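Local coordinates for aldose 1-epimerase (Caenorhabditis elegans, PDB 1LUR), which probably catalyses the interconversion of the alpha and beta anomers of aldose sugars, the mutarotase (aldose 1-epimerase) reaction, at residues Trp175-Ser180 with Ser263-Ser268; Asp181-His186 with Leu256-Glu261; Leu278-Phe283 with Lys295-Leu300. All coordinates share one frame; numbering follows the deposited sequence.

Contact 1: residues Trp175-Ser180 with Ser263-Ser268; sequences WNLDGS and SGIELS
Trp175 packs on Leu267 and Leu177 on Ile265, where the loop leaving strand 170-175 crosses the start of strand 265-271 in the beta-sandwich of the galactose mutarotase fold. The contact is mainly apolar. Leu267 sends its CD2 methyl over one face of the Trp175 indole, a CH-pi contact in which CD2 stands 4.3 Å from the centroid of the six-membered ring and 18° off its normal; the two side chains cross at about a right angle. Tyr333 of strand 327-337 also meets the indole, and Ile302 touches both Trp175 and Leu267, so the pair belongs to the core between the sheets. Next to it, Leu177 packs alongside Ile265, CB to CB 4.2 Å, while Leu177 CD1 rests 3.4 Å from Ile265 O.

One hydrogen bond crosses between the segments: Ser263 OG donates to Leu177 O at 2.9 Å, arriving from well above the carbonyl plane. The hydroxyl gets there because OG sits between the backbone N and carbonyl carbon of Ser263 (chi1 63°).

The loop is braced from within by two Asx arrangements. Asn176 OD1 accepts from Gly179 N at 2.6 Å, and its ND2 donates to Ser180 O and to Lys298 O, fixing the amide's rotation. Asp178 OD2 bonds to Ser260 OG. Asp178 also forms an Asx turn, OD1 accepting from Ser180 N at 2.7 Å nearly along the C-O axis; the same OD1 takes Ser180 OG at 2.6 Å from above the carboxylate plane.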
ATOM      1  N   TRP A 175       2.654  -7.365   4.915  1.00 31.36           N
ATOM      2  CA  TRP A 175       3.876  -7.715   5.629  1.00 32.50           C
ATOM      3  C   TRP A 175       3.773  -8.706   6.784  1.00 34.19           C
ATOM      4  O   TRP A 175       2.838  -8.672   7.582  1.00 35.37           O
ATOM      5  CB  TRP A 175       4.557  -6.442   6.134  1.00 31.98           C
ATOM      6  CG  TRP A 175       4.814  -5.434   5.063  1.00 33.29           C
ATOM      7  CD1 TRP A 175       3.949  -4.475   4.615  1.00 32.96           C
ATOM      8  CD2 TRP A 175       6.008  -5.294   4.281  1.00 32.03           C
ATOM      9  NE1 TRP A 175       4.531  -3.746   3.604  1.00 32.27           N
ATOM     10  CE2 TRP A 175       5.794  -4.228   3.379  1.00 33.03           C
ATOM     11  CE3 TRP A 175       7.237  -5.968   4.253  1.00 31.74           C
ATOM     12  CZ2 TRP A 175       6.766  -3.818   2.458  1.00 31.51           C
ATOM     13  CZ3 TRP A 175       8.203  -5.559   3.339  1.00 31.04           C
ATOM     14  CH2 TRP A 175       7.958  -4.495   2.455  1.00 31.68           C
ATOM     15  N   ASN A 176       4.771  -9.582   6.852  1.00 37.01           N
ATOM     16  CA  ASN A 176       4.899 -10.622   7.869  1.00 39.50           C
ATOM     17  C   ASN A 176       6.411 -10.822   7.909  1.00 39.97           C
ATOM     18  O   ASN A 176       7.002 -11.339   6.963  1.00 39.50           O
ATOM     19  CB  ASN A 176       4.202 -11.913   7.431  1.00 42.05           C
ATOM     20  CG  ASN A 176       4.335 -13.019   8.459  1.00 45.72           C
ATOM     21  OD1 ASN A 176       5.444 -13.422   8.812  1.00 47.07           O
ATOM     22  ND2 ASN A 176       3.204 -13.512   8.950  1.00 47.27           N
ATOM     23  N   LEU A 177       7.030 -10.402   9.006  1.00 42.19           N
ATOM     24  CA  LEU A 177       8.474 -10.511   9.173  1.00 43.29           C
ATOM     25  C   LEU A 177       9.099 -11.807   9.696  1.00 44.98           C
ATOM     26  O   LEU A 177      10.321 -11.945   9.655  1.00 45.34           O
ATOM     27  CB  LEU A 177       8.947  -9.347  10.049  1.00 41.90           C
ATOM     28  CG  LEU A 177       8.293  -7.992   9.744  1.00 42.02           C
ATOM     29  CD1 LEU A 177       8.854  -6.924  10.678  1.00 42.87           C
ATOM     30  CD2 LEU A 177       8.540  -7.614   8.291  1.00 41.29           C
ATOM     31  N   ASP A 178       8.301 -12.758  10.176  1.00 46.42           N
ATOM     32  CA  ASP A 178       8.892 -14.000  10.688  1.00 47.79           C
ATOM     33  C   ASP A 178       8.254 -15.308  10.237  1.00 49.06           C
ATOM     34  O   ASP A 178       8.690 -16.387  10.647  1.00 50.47           O
ATOM     35  CB  ASP A 178       8.928 -13.971  12.219  1.00 46.38           C
ATOM     36  CG  ASP A 178       7.558 -13.771  12.832  1.00 45.82           C
ATOM     37  OD1 ASP A 178       6.595 -14.408  12.358  1.00 46.69           O
ATOM     38  OD2 ASP A 178       7.442 -12.986  13.794  1.00 44.57           O
ATOM     39  N   GLY A 179       7.223 -15.223   9.408  1.00 49.45           N
ATOM     40  CA  GLY A 179       6.571 -16.428   8.936  1.00 50.09           C
ATOM     41  C   GLY A 179       5.497 -16.984   9.850  1.00 50.46           C
ATOM     42  O   GLY A 179       4.875 -17.994   9.522  1.00 50.29           O
ATOM     43  N   SER A 180       5.270 -16.341  10.992  1.00 51.66           N
ATOM     44  CA  SER A 180       4.250 -16.810  11.927  1.00 53.19           C
ATOM     45  C   SER A 180       2.896 -16.906  11.230  1.00 54.10           C
ATOM     46  O   SER A 180       2.655 -16.229  10.232  1.00 54.53           O
ATOM     47  CB  SER A 180       4.134 -15.859  13.124  1.00 53.12           C
ATOM     48  OG  SER A 180       5.286 -15.919  13.952  1.00 53.75           O
ATOM     49  N   SER A 263      12.002 -13.077  14.805  1.00 48.30           N
ATOM     50  CA  SER A 263      13.020 -13.047  13.757  1.00 47.00           C
ATOM     51  C   SER A 263      14.011 -11.904  13.941  1.00 45.82           C
ATOM     52  O   SER A 263      15.043 -11.861  13.279  1.00 45.51           O
ATOM     53  CB  SER A 263      12.364 -12.920  12.381  1.00 48.41           C
ATOM     54  OG  SER A 263      11.660 -11.695  12.268  1.00 48.07           O
ATOM     55  N   GLY A 264      13.684 -10.978  14.835  1.00 45.51           N
ATOM     56  CA  GLY A 264      14.564  -9.852  15.081  1.00 45.57           C
ATOM     57  C   GLY A 264      14.587  -8.853  13.938  1.00 46.07           C
ATOM     58  O   GLY A 264      15.385  -7.912  13.944  1.00 46.22           O
ATOM     59  N   ILE A 265      13.716  -9.052  12.952  1.00 44.35           N
ATOM     60  CA  ILE A 265      13.654  -8.148  11.808  1.00 44.41           C
ATOM     61  C   ILE A 265      12.750  -6.958  12.106  1.00 44.85           C
ATOM     62  O   ILE A 265      11.659  -7.106  12.661  1.00 45.12           O
ATOM     63  CB  ILE A 265      13.129  -8.863  10.541  1.00 44.16           C
ATOM     64  CG1 ILE A 265      14.137  -9.921  10.083  1.00 43.38           C
ATOM     65  CG2 ILE A 265      12.884  -7.847   9.425  1.00 42.41           C
ATOM     66  CD1 ILE A 265      13.680 -10.719   8.887  1.00 42.17           C
ATOM     67  N   GLU A 266      13.215  -5.771  11.739  1.00 44.54           N
ATOM     68  CA  GLU A 266      12.445  -4.561  11.968  1.00 44.70           C
ATOM     69  C   GLU A 266      12.278  -3.788  10.667  1.00 42.83           C
ATOM     70  O   GLU A 266      13.144  -3.827   9.791  1.00 42.75           O
ATOM     71  CB  GLU A 266      13.138  -3.693  13.017  1.00 47.07           C
ATOM     72  CG  GLU A 266      12.479  -2.354  13.266  1.00 50.23           C
ATOM     73  CD  GLU A 266      13.032  -1.661  14.494  1.00 53.00           C
ATOM     74  OE1 GLU A 266      12.715  -0.471  14.709  1.00 53.90           O
ATOM     75  OE2 GLU A 266      13.785  -2.312  15.251  1.00 54.97           O
ATOM     76  N   LEU A 267      11.144  -3.107  10.547  1.00 41.11           N
ATOM     77  CA  LEU A 267      10.819  -2.311   9.372  1.00 37.63           C
ATOM     78  C   LEU A 267      10.388  -0.930   9.839  1.00 36.72           C
ATOM     79  O   LEU A 267       9.520  -0.810  10.703  1.00 35.64           O
ATOM     80  CB  LEU A 267       9.673  -2.961   8.590  1.00 39.53           C
ATOM     81  CG  LEU A 267       8.923  -2.062   7.602  1.00 39.31           C
ATOM     82  CD1 LEU A 267       9.876  -1.645   6.492  1.00 41.81           C
ATOM     83  CD2 LEU A 267       7.714  -2.786   7.025  1.00 40.73           C
ATOM     84  N   SER A 268      11.007   0.109   9.290  1.00 34.60           N
ATOM     85  CA  SER A 268      10.666   1.475   9.660  1.00 34.51           C
ATOM     86  C   SER A 268      10.256   2.162   8.367  1.00 33.88           C
ATOM     87  O   SER A 268      10.827   1.897   7.308  1.00 34.05           O
ATOM     88  CB  SER A 268      11.866   2.199  10.280  1.00 36.28           C
ATOM     89  OG  SER A 268      12.841   2.506   9.302  1.00 42.17           O
TER

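Contact 2: residues Asp181-His186 with Leu256-Glu261; sequences DTVAEH and LRFWSE
Val183 and His186 carry the loop side of this contact, closing over Phe258 of strand 256-259 and over Ser260 in the beta-sandwich. Val183 comes first: its CB, 4.4 Å from Phe258 CZ, meets the phenyl rim close to its plane, and its CG1 methyl turns to one face of the His186 imidazole. The chain then folds back on itself, with His186 N donating to Val183 O at 3.0 Å and closing a tight turn.

His186 makes most of the contact. Its CB approaches Phe258 CE1 at 3.4 Å, and its CD2 stands 3.5 Å from Phe258 CZ. The two ring planes are inclined by only 26°, yet their displacement, with centroids 5.0 Å apart, leaves little ring over ring. Phe258 reaches this place with CG anti to its backbone N (chi1 -173°), which swings the far end of the ring to the loop. On the imidazole face opposite Val183 CG1 lies Ser260 CB, a CH-pi contact 4.1 Å from the ring centroid. The ring is thus clamped between two aliphatic groups, each offset toward its rim, while NE2 accepts a weak hydrogen bond from Leu177 N. Ser260 OG is turned to Asp178 and Ser263 N. Trp259 offers its backbone, O lying 3.5 Å from His186 CA, while its indole meets the ring of Phe187.

Beyond His186 the chain enters strand 187-192, the antiparallel neighbour of strand 256-259; on its other side strand 256-259 pairs with strand 265-271, and Phe258 also packs against Leu188.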
ATOM      1  N   ASP A 181       2.014 -17.749  11.757  1.00 54.81           N
ATOM      2  CA  ASP A 181       0.692 -17.914  11.168  1.00 55.04           C
ATOM      3  C   ASP A 181      -0.069 -16.592  11.183  1.00 54.05           C
ATOM      4  O   ASP A 181      -0.938 -16.355  10.343  1.00 53.31           O
ATOM      5  CB  ASP A 181      -0.099 -18.975  11.934  1.00 57.83           C
ATOM      6  CG  ASP A 181       0.469 -20.365  11.752  1.00 60.01           C
ATOM      7  OD1 ASP A 181       1.631 -20.592  12.155  1.00 62.68           O
ATOM      8  OD2 ASP A 181      -0.245 -21.231  11.202  1.00 62.21           O
ATOM      9  N   THR A 182       0.261 -15.736  12.146  1.00 53.05           N
ATOM     10  CA  THR A 182      -0.381 -14.436  12.277  1.00 53.27           C
ATOM     11  C   THR A 182       0.635 -13.413  12.787  1.00 53.01           C
ATOM     12  O   THR A 182       1.728 -13.780  13.228  1.00 53.63           O
ATOM     13  CB  THR A 182      -1.569 -14.494  13.261  1.00 53.65           C
ATOM     14  OG1 THR A 182      -1.083 -14.688  14.593  1.00 54.21           O
ATOM     15  CG2 THR A 182      -2.505 -15.643  12.900  1.00 53.72           C
ATOM     16  N   VAL A 183       0.275 -12.133  12.724  1.00 51.50           N
ATOM     17  CA  VAL A 183       1.157 -11.061  13.180  1.00 49.46           C
ATOM     18  C   VAL A 183       0.678 -10.468  14.500  1.00 48.77           C
ATOM     19  O   VAL A 183       1.030  -9.343  14.847  1.00 48.15           O
ATOM     20  CB  VAL A 183       1.252  -9.916  12.131  1.00 49.50           C
ATOM     21  CG1 VAL A 183       1.890 -10.431  10.847  1.00 48.05           C
ATOM     22  CG2 VAL A 183      -0.133  -9.350  11.848  1.00 48.43           C
ATOM     23  N   ALA A 184      -0.122 -11.229  15.237  1.00 48.77           N
ATOM     24  CA  ALA A 184      -0.640 -10.761  16.517  1.00 49.32           C
ATOM     25  C   ALA A 184       0.487 -10.399  17.481  1.00 49.28           C
ATOM     26  O   ALA A 184       0.375  -9.443  18.252  1.00 48.87           O
ATOM     27  CB  ALA A 184      -1.528 -11.828  17.139  1.00 49.32           C
ATOM     28  N   GLU A 185       1.576 -11.158  17.425  1.00 50.07           N
ATOM     29  CA  GLU A 185       2.721 -10.916  18.300  1.00 51.07           C
ATOM     30  C   GLU A 185       3.652  -9.799  17.830  1.00 49.83           C
ATOM     31  O   GLU A 185       4.456  -9.289  18.613  1.00 49.76           O
ATOM     32  CB  GLU A 185       3.509 -12.214  18.488  1.00 53.61           C
ATOM     33  CG  GLU A 185       2.710 -13.315  19.177  1.00 57.27           C
ATOM     34  CD  GLU A 185       2.337 -12.959  20.607  1.00 58.95           C
ATOM     35  OE1 GLU A 185       3.252 -12.853  21.454  1.00 60.34           O
ATOM     36  OE2 GLU A 185       1.131 -12.779  20.884  1.00 60.05           O
ATOM     37  N   HIS A 186       3.550  -9.416  16.561  1.00 48.49           N
ATOM     38  CA  HIS A 186       4.402  -8.353  16.036  1.00 45.96           C
ATOM     39  C   HIS A 186       4.152  -7.060  16.799  1.00 45.65           C
ATOM     40  O   HIS A 186       3.039  -6.804  17.262  1.00 45.11           O
ATOM     41  CB  HIS A 186       4.116  -8.108  14.556  1.00 45.49           C
ATOM     42  CG  HIS A 186       4.744  -9.105  13.639  1.00 44.76           C
ATOM     43  ND1 HIS A 186       4.455 -10.451  13.690  1.00 45.45           N
ATOM     44  CD2 HIS A 186       5.628  -8.947  12.625  1.00 44.65           C
ATOM     45  CE1 HIS A 186       5.132 -11.080  12.746  1.00 45.07           C
ATOM     46  NE2 HIS A 186       5.851 -10.190  12.085  1.00 45.64           N
ATOM     47  N   LEU A 256       6.577   5.116  11.303  1.00 37.29           N
ATOM     48  CA  LEU A 256       6.112   3.786  11.653  1.00 36.61           C
ATOM     49  C   LEU A 256       7.259   2.794  11.783  1.00 37.49           C
ATOM     50  O   LEU A 256       8.191   2.794  10.979  1.00 37.09           O
ATOM     51  CB  LEU A 256       5.113   3.293  10.602  1.00 35.11           C
ATOM     52  CG  LEU A 256       4.637   1.839  10.673  1.00 34.71           C
ATOM     53  CD1 LEU A 256       3.321   1.699   9.924  1.00 35.82           C
ATOM     54  CD2 LEU A 256       5.685   0.912  10.075  1.00 34.83           C
ATOM     55  N   ARG A 257       7.171   1.949  12.807  1.00 38.61           N
ATOM     56  CA  ARG A 257       8.174   0.926  13.083  1.00 40.66           C
ATOM     57  C   ARG A 257       7.396  -0.365  13.322  1.00 39.70           C
ATOM     58  O   ARG A 257       6.523  -0.419  14.189  1.00 41.20           O
ATOM     59  CB  ARG A 257       8.986   1.307  14.325  1.00 42.74           C
ATOM     60  CG  ARG A 257       9.548   2.727  14.265  1.00 47.80           C
ATOM     61  CD  ARG A 257      10.098   3.184  15.613  1.00 51.73           C
ATOM     62  NE  ARG A 257      10.376   4.622  15.645  1.00 56.06           N
ATOM     63  CZ  ARG A 257       9.445   5.571  15.554  1.00 58.39           C
ATOM     64  NH1 ARG A 257       8.164   5.244  15.425  1.00 59.30           N
ATOM     65  NH2 ARG A 257       9.793   6.853  15.591  1.00 58.97           N
ATOM     66  N   PHE A 258       7.710  -1.392  12.542  1.00 39.31           N
ATOM     67  CA  PHE A 258       7.053  -2.693  12.636  1.00 39.72           C
ATOM     68  C   PHE A 258       8.161  -3.731  12.810  1.00 42.28           C
ATOM     69  O   PHE A 258       9.098  -3.782  12.013  1.00 41.57           O
ATOM     70  CB  PHE A 258       6.272  -2.933  11.336  1.00 38.85           C
ATOM     71  CG  PHE A 258       5.395  -4.156  11.344  1.00 37.66           C
ATOM     72  CD1 PHE A 258       4.510  -4.397  12.392  1.00 38.51           C
ATOM     73  CD2 PHE A 258       5.408  -5.035  10.265  1.00 36.55           C
ATOM     74  CE1 PHE A 258       3.649  -5.497  12.359  1.00 36.61           C
ATOM     75  CE2 PHE A 258       4.553  -6.135  10.223  1.00 36.34           C
ATOM     76  CZ  PHE A 258       3.669  -6.366  11.274  1.00 37.32           C
ATOM     77  N   TRP A 259       8.068  -4.558  13.846  1.00 44.28           N
ATOM     78  CA  TRP A 259       9.104  -5.562  14.059  1.00 46.18           C
ATOM     79  C   TRP A 259       8.636  -6.828  14.762  1.00 46.73           C
ATOM     80  O   TRP A 259       7.537  -6.885  15.317  1.00 45.63           O
ATOM     81  CB  TRP A 259      10.266  -4.935  14.841  1.00 47.04           C
ATOM     82  CG  TRP A 259       9.942  -4.609  16.274  1.00 48.69           C
ATOM     83  CD1 TRP A 259      10.104  -5.428  17.359  1.00 50.17           C
ATOM     84  CD2 TRP A 259       9.390  -3.386  16.776  1.00 49.08           C
ATOM     85  NE1 TRP A 259       9.689  -4.788  18.503  1.00 49.04           N
ATOM     86  CE2 TRP A 259       9.246  -3.534  18.174  1.00 49.61           C
ATOM     87  CE3 TRP A 259       9.000  -2.179  16.180  1.00 49.82           C
ATOM     88  CZ2 TRP A 259       8.729  -2.517  18.986  1.00 49.79           C
ATOM     89  CZ3 TRP A 259       8.486  -1.167  16.991  1.00 50.08           C
ATOM     90  CH2 TRP A 259       8.357  -1.345  18.379  1.00 50.30           C
ATOM     91  N   SER A 260       9.500  -7.838  14.729  1.00 47.44           N
ATOM     92  CA  SER A 260       9.235  -9.132  15.347  1.00 48.97           C
ATOM     93  C   SER A 260      10.413  -9.544  16.230  1.00 49.79           C
ATOM     94  O   SER A 260      11.522  -9.746  15.733  1.00 49.35           O
ATOM     95  CB  SER A 260       9.024 -10.190  14.262  1.00 48.84           C
ATOM     96  OG  SER A 260       9.212 -11.495  14.781  1.00 49.96           O
ATOM     97  N   GLU A 261      10.177  -9.663  17.536  1.00 49.93           N
ATOM     98  CA  GLU A 261      11.247 -10.057  18.450  1.00 50.27           C
ATOM     99  C   GLU A 261      11.713 -11.451  18.062  1.00 49.92           C
ATOM    100  O   GLU A 261      12.865 -11.823  18.295  1.00 50.25           O
ATOM    101  CB  GLU A 261      10.757 -10.049  19.902  1.00 50.67           C
ATOM    102  CG  GLU A 261      10.379  -8.667  20.416  1.00 52.80           C
ATOM    103  CD  GLU A 261       9.834  -8.690  21.833  1.00 53.98           C
ATOM    104  OE1 GLU A 261       9.000  -9.570  22.136  1.00 54.38           O
ATOM    105  OE2 GLU A 261      10.223  -7.815  22.637  1.00 54.65           O
TER

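Contact 3: residues Leu278-Phe283 with Lys295-Leu300; sequences LYASKF and KANKAL. With SO4 (sulfate ion), chain C.
A type II beta turn, Lys295 to Lys298, forms one side of this contact: it leads into strand 300-305 and lies against the chain leaving strand 275-279, the antiparallel neighbour of 300-305 in the sandwich of the mutarotase fold. Where the strands part, Leu300 CD1 packs 4.4 Å from Leu278 CB. With CG of Leu300 anti to the backbone N, the CD1 branch comes back toward the other strand although CB points away from it. Phe258 and Leu188 of the facing sheet also touch Leu300.

Beyond the strands the meeting is mostly backbone. Asn297 N donates to Ser281 O at 3.0 Å, from above the carbonyl plane. Ala280 O receives the CA-H of Asn297 almost straight, CA to O 3.0 Å, with 172° at the hydrogen. Ser281 CB presses on Ala299 O at 3.2 Å; its OG, also buried here, finds no hydrogen-bond partner in the model. Ala296 CB lies 3.7 Å from Lys282 O. Lys298 turns its amine elsewhere, to Glu292 in a salt bridge and to Ser180 O, linking the turn to the loop after strand 170-175.

The 278-283 chain also folds on itself: Tyr279 OH accepts from Phe283 N, and Ser281 N lies over the centre of the Tyr279 ring. Lys282 passes CG over the centre of one Phe283 ring face and runs outward to a sulfate ion, probably from the crystallisation liquor. Its chain is extended until a final bend (chi4 -61°), beyond which NZ donates to sulfate O1 at 2.8 Å, while sulfate O2 lies in plane at the edge of the Phe283 ring.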
ATOM      1  N   LEU A 278      -3.669   0.802   7.596  1.00 32.49           N
ATOM      2  CA  LEU A 278      -3.258  -0.471   8.158  1.00 34.45           C
ATOM      3  C   LEU A 278      -4.406  -1.467   8.075  1.00 35.52           C
ATOM      4  O   LEU A 278      -5.504  -1.193   8.555  1.00 36.97           O
ATOM      5  CB  LEU A 278      -2.854  -0.296   9.625  1.00 34.63           C
ATOM      6  CG  LEU A 278      -1.811   0.782   9.937  1.00 36.38           C
ATOM      7  CD1 LEU A 278      -1.661   0.945  11.443  1.00 35.97           C
ATOM      8  CD2 LEU A 278      -0.483   0.401   9.294  1.00 36.99           C
ATOM      9  N   TYR A 279      -4.148  -2.611   7.456  1.00 36.28           N
ATOM     10  CA  TYR A 279      -5.157  -3.654   7.312  1.00 38.74           C
ATOM     11  C   TYR A 279      -4.597  -4.951   7.890  1.00 40.97           C
ATOM     12  O   TYR A 279      -3.658  -5.537   7.345  1.00 40.83           O
ATOM     13  CB  TYR A 279      -5.533  -3.838   5.839  1.00 36.56           C
ATOM     14  CG  TYR A 279      -6.423  -5.030   5.575  1.00 36.51           C
ATOM     15  CD1 TYR A 279      -7.601  -5.221   6.292  1.00 36.43           C
ATOM     16  CD2 TYR A 279      -6.087  -5.967   4.600  1.00 35.84           C
ATOM     17  CE1 TYR A 279      -8.426  -6.321   6.042  1.00 36.78           C
ATOM     18  CE2 TYR A 279      -6.899  -7.066   4.347  1.00 37.48           C
ATOM     19  CZ  TYR A 279      -8.065  -7.237   5.069  1.00 36.75           C
ATOM     20  OH  TYR A 279      -8.865  -8.328   4.818  1.00 40.32           O
ATOM     21  N   ALA A 280      -5.188  -5.395   8.997  1.00 42.79           N
ATOM     22  CA  ALA A 280      -4.765  -6.614   9.677  1.00 45.03           C
ATOM     23  C   ALA A 280      -5.025  -7.930   8.950  1.00 46.18           C
ATOM     24  O   ALA A 280      -4.946  -8.999   9.558  1.00 47.65           O
ATOM     25  CB  ALA A 280      -5.380  -6.661  11.076  1.00 45.34           C
ATOM     26  N   SER A 281      -5.352  -7.862   7.663  1.00 46.90           N
ATOM     27  CA  SER A 281      -5.603  -9.069   6.883  1.00 47.64           C
ATOM     28  C   SER A 281      -6.693  -9.997   7.443  1.00 48.62           C
ATOM     29  O   SER A 281      -6.603 -11.219   7.328  1.00 48.27           O
ATOM     30  CB  SER A 281      -4.278  -9.833   6.743  1.00 48.54           C
ATOM     31  OG  SER A 281      -4.435 -11.057   6.050  1.00 51.20           O
ATOM     32  N   LYS A 282      -7.735  -9.410   8.019  1.00 49.40           N
ATOM     33  CA  LYS A 282      -8.838 -10.178   8.597  1.00 50.70           C
ATOM     34  C   LYS A 282      -9.610 -11.082   7.634  1.00 50.94           C
ATOM     35  O   LYS A 282     -10.008 -12.185   8.003  1.00 51.16           O
ATOM     36  CB  LYS A 282      -9.824  -9.226   9.281  1.00 50.81           C
ATOM     37  CG  LYS A 282     -11.052  -9.902   9.876  1.00 52.34           C
ATOM     38  CD  LYS A 282     -12.000  -8.868  10.470  1.00 52.84           C
ATOM     39  CE  LYS A 282     -13.225  -9.522  11.097  1.00 54.42           C
ATOM     40  NZ  LYS A 282     -14.020 -10.294  10.103  1.00 52.84           N
ATOM     41  N   PHE A 283      -9.816 -10.623   6.403  1.00 51.82           N
ATOM     42  CA  PHE A 283     -10.552 -11.403   5.410  1.00 51.89           C
ATOM     43  C   PHE A 283      -9.698 -12.163   4.395  1.00 52.66           C
ATOM     44  O   PHE A 283     -10.178 -12.516   3.318  1.00 52.87           O
ATOM     45  CB  PHE A 283     -11.528 -10.483   4.671  1.00 51.49           C
ATOM     46  CG  PHE A 283     -12.510  -9.794   5.575  1.00 51.70           C
ATOM     47  CD1 PHE A 283     -13.615 -10.476   6.074  1.00 51.52           C
ATOM     48  CD2 PHE A 283     -12.314  -8.470   5.958  1.00 51.76           C
ATOM     49  CE1 PHE A 283     -14.510  -9.849   6.943  1.00 51.41           C
ATOM     50  CE2 PHE A 283     -13.203  -7.833   6.828  1.00 51.47           C
ATOM     51  CZ  PHE A 283     -14.302  -8.526   7.322  1.00 51.60           C
ATOM     52  N   LYS A 295      -4.302 -17.255   6.341  1.00 58.79           N
ATOM     53  CA  LYS A 295      -5.569 -17.186   7.055  1.00 58.80           C
ATOM     54  C   LYS A 295      -5.725 -15.831   7.740  1.00 58.10           C
ATOM     55  O   LYS A 295      -4.869 -14.957   7.604  1.00 58.25           O
ATOM     56  CB  LYS A 295      -5.634 -18.320   8.084  1.00 60.28           C
ATOM     57  CG  LYS A 295      -7.007 -18.965   8.251  1.00 62.40           C
ATOM     58  CD  LYS A 295      -6.881 -20.316   8.963  1.00 63.64           C
ATOM     59  CE  LYS A 295      -8.213 -21.055   9.066  1.00 64.52           C
ATOM     60  NZ  LYS A 295      -9.152 -20.427  10.039  1.00 65.10           N
ATOM     61  N   ALA A 296      -6.817 -15.661   8.477  1.00 56.90           N
ATOM     62  CA  ALA A 296      -7.085 -14.409   9.179  1.00 55.93           C
ATOM     63  C   ALA A 296      -5.880 -13.858   9.941  1.00 55.46           C
ATOM     64  O   ALA A 296      -5.128 -14.603  10.571  1.00 55.21           O
ATOM     65  CB  ALA A 296      -8.262 -14.591  10.131  1.00 56.81           C
ATOM     66  N   ASN A 297      -5.714 -12.539   9.870  1.00 53.78           N
ATOM     67  CA  ASN A 297      -4.623 -11.835  10.533  1.00 52.61           C
ATOM     68  C   ASN A 297      -3.226 -12.376  10.219  1.00 51.11           C
ATOM     69  O   ASN A 297      -2.307 -12.240  11.029  1.00 50.93           O
ATOM     70  CB  ASN A 297      -4.845 -11.831  12.053  1.00 53.41           C
ATOM     71  CG  ASN A 297      -6.165 -11.182  12.453  1.00 54.15           C
ATOM     72  OD1 ASN A 297      -6.498 -10.089  11.994  1.00 54.76           O
ATOM     73  ND2 ASN A 297      -6.915 -11.851  13.319  1.00 53.96           N
ATOM     74  N   LYS A 298      -3.064 -12.975   9.042  1.00 49.12           N
ATOM     75  CA  LYS A 298      -1.775 -13.525   8.633  1.00 48.12           C
ATOM     76  C   LYS A 298      -0.693 -12.451   8.523  1.00 47.79           C
ATOM     77  O   LYS A 298       0.417 -12.615   9.034  1.00 47.53           O
ATOM     78  CB  LYS A 298      -1.908 -14.241   7.286  1.00 48.06           C
ATOM     79  CG  LYS A 298      -0.580 -14.545   6.594  1.00 49.17           C
ATOM     80  CD  LYS A 298       0.328 -15.426   7.444  1.00 50.77           C
ATOM     81  CE  LYS A 298       1.635 -15.740   6.721  1.00 50.97           C
ATOM     82  NZ  LYS A 298       2.535 -16.610   7.539  1.00 52.84           N
ATOM     83  N   ALA A 299      -1.010 -11.352   7.847  1.00 46.35           N
ATOM     84  CA  ALA A 299      -0.040 -10.279   7.691  1.00 45.08           C
ATOM     85  C   ALA A 299      -0.627  -8.910   7.982  1.00 43.56           C
ATOM     86  O   ALA A 299      -1.786  -8.775   8.382  1.00 44.31           O
ATOM     87  CB  ALA A 299       0.545 -10.304   6.281  1.00 45.19           C
ATOM     88  N   LEU A 300       0.197  -7.890   7.789  1.00 41.42           N
ATOM     89  CA  LEU A 300      -0.218  -6.521   8.021  1.00 38.55           C
ATOM     90  C   LEU A 300      -0.002  -5.721   6.747  1.00 37.84           C
ATOM     91  O   LEU A 300       1.138  -5.493   6.337  1.00 34.84           O
ATOM     92  CB  LEU A 300       0.592  -5.893   9.153  1.00 38.25           C
ATOM     93  CG  LEU A 300       0.270  -4.425   9.452  1.00 37.98           C
ATOM     94  CD1 LEU A 300      -1.132  -4.322  10.031  1.00 39.59           C
ATOM     95  CD2 LEU A 300       1.284  -3.853  10.427  1.00 40.36           C
TER
HETATM   96  S   SO4 C4001     -17.767 -10.183   9.910  1.00 71.86           S
HETATM   97  O1  SO4 C4001     -16.725 -10.765  10.782  1.00 71.27           O
HETATM   98  O2  SO4 C4001     -17.782 -10.894   8.616  1.00 71.06           O
HETATM   99  O3  SO4 C4001     -19.085 -10.314  10.563  1.00 71.46           O
HETATM  100  O4  SO4 C4001     -17.473  -8.755   9.678  1.00 71.54           O

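Overall arrangement
Contacts 1 and 2 have centres about 6 Å apart, with contact 2 nested along the chain inside the loop that contact 1 closes; contact 3 follows both, its centre about 14 Å from that of contact 1 and 12 Å from that of contact 2. The connection 175-186 supplies the first segments of contacts 1 and 2, and packs on adjacent strands, 256-259 and 265-271, of one sheet. Contact 3 belongs to the other large sheet, where strand 300-305 pairs with both 170-175 and 275-279. Backbone bonds from Trp175 O to Leu300 N and from Val183 N to Asn297 O join 175-186 to that side, so the loop lies across one end of the sandwich, in contact with both sheets.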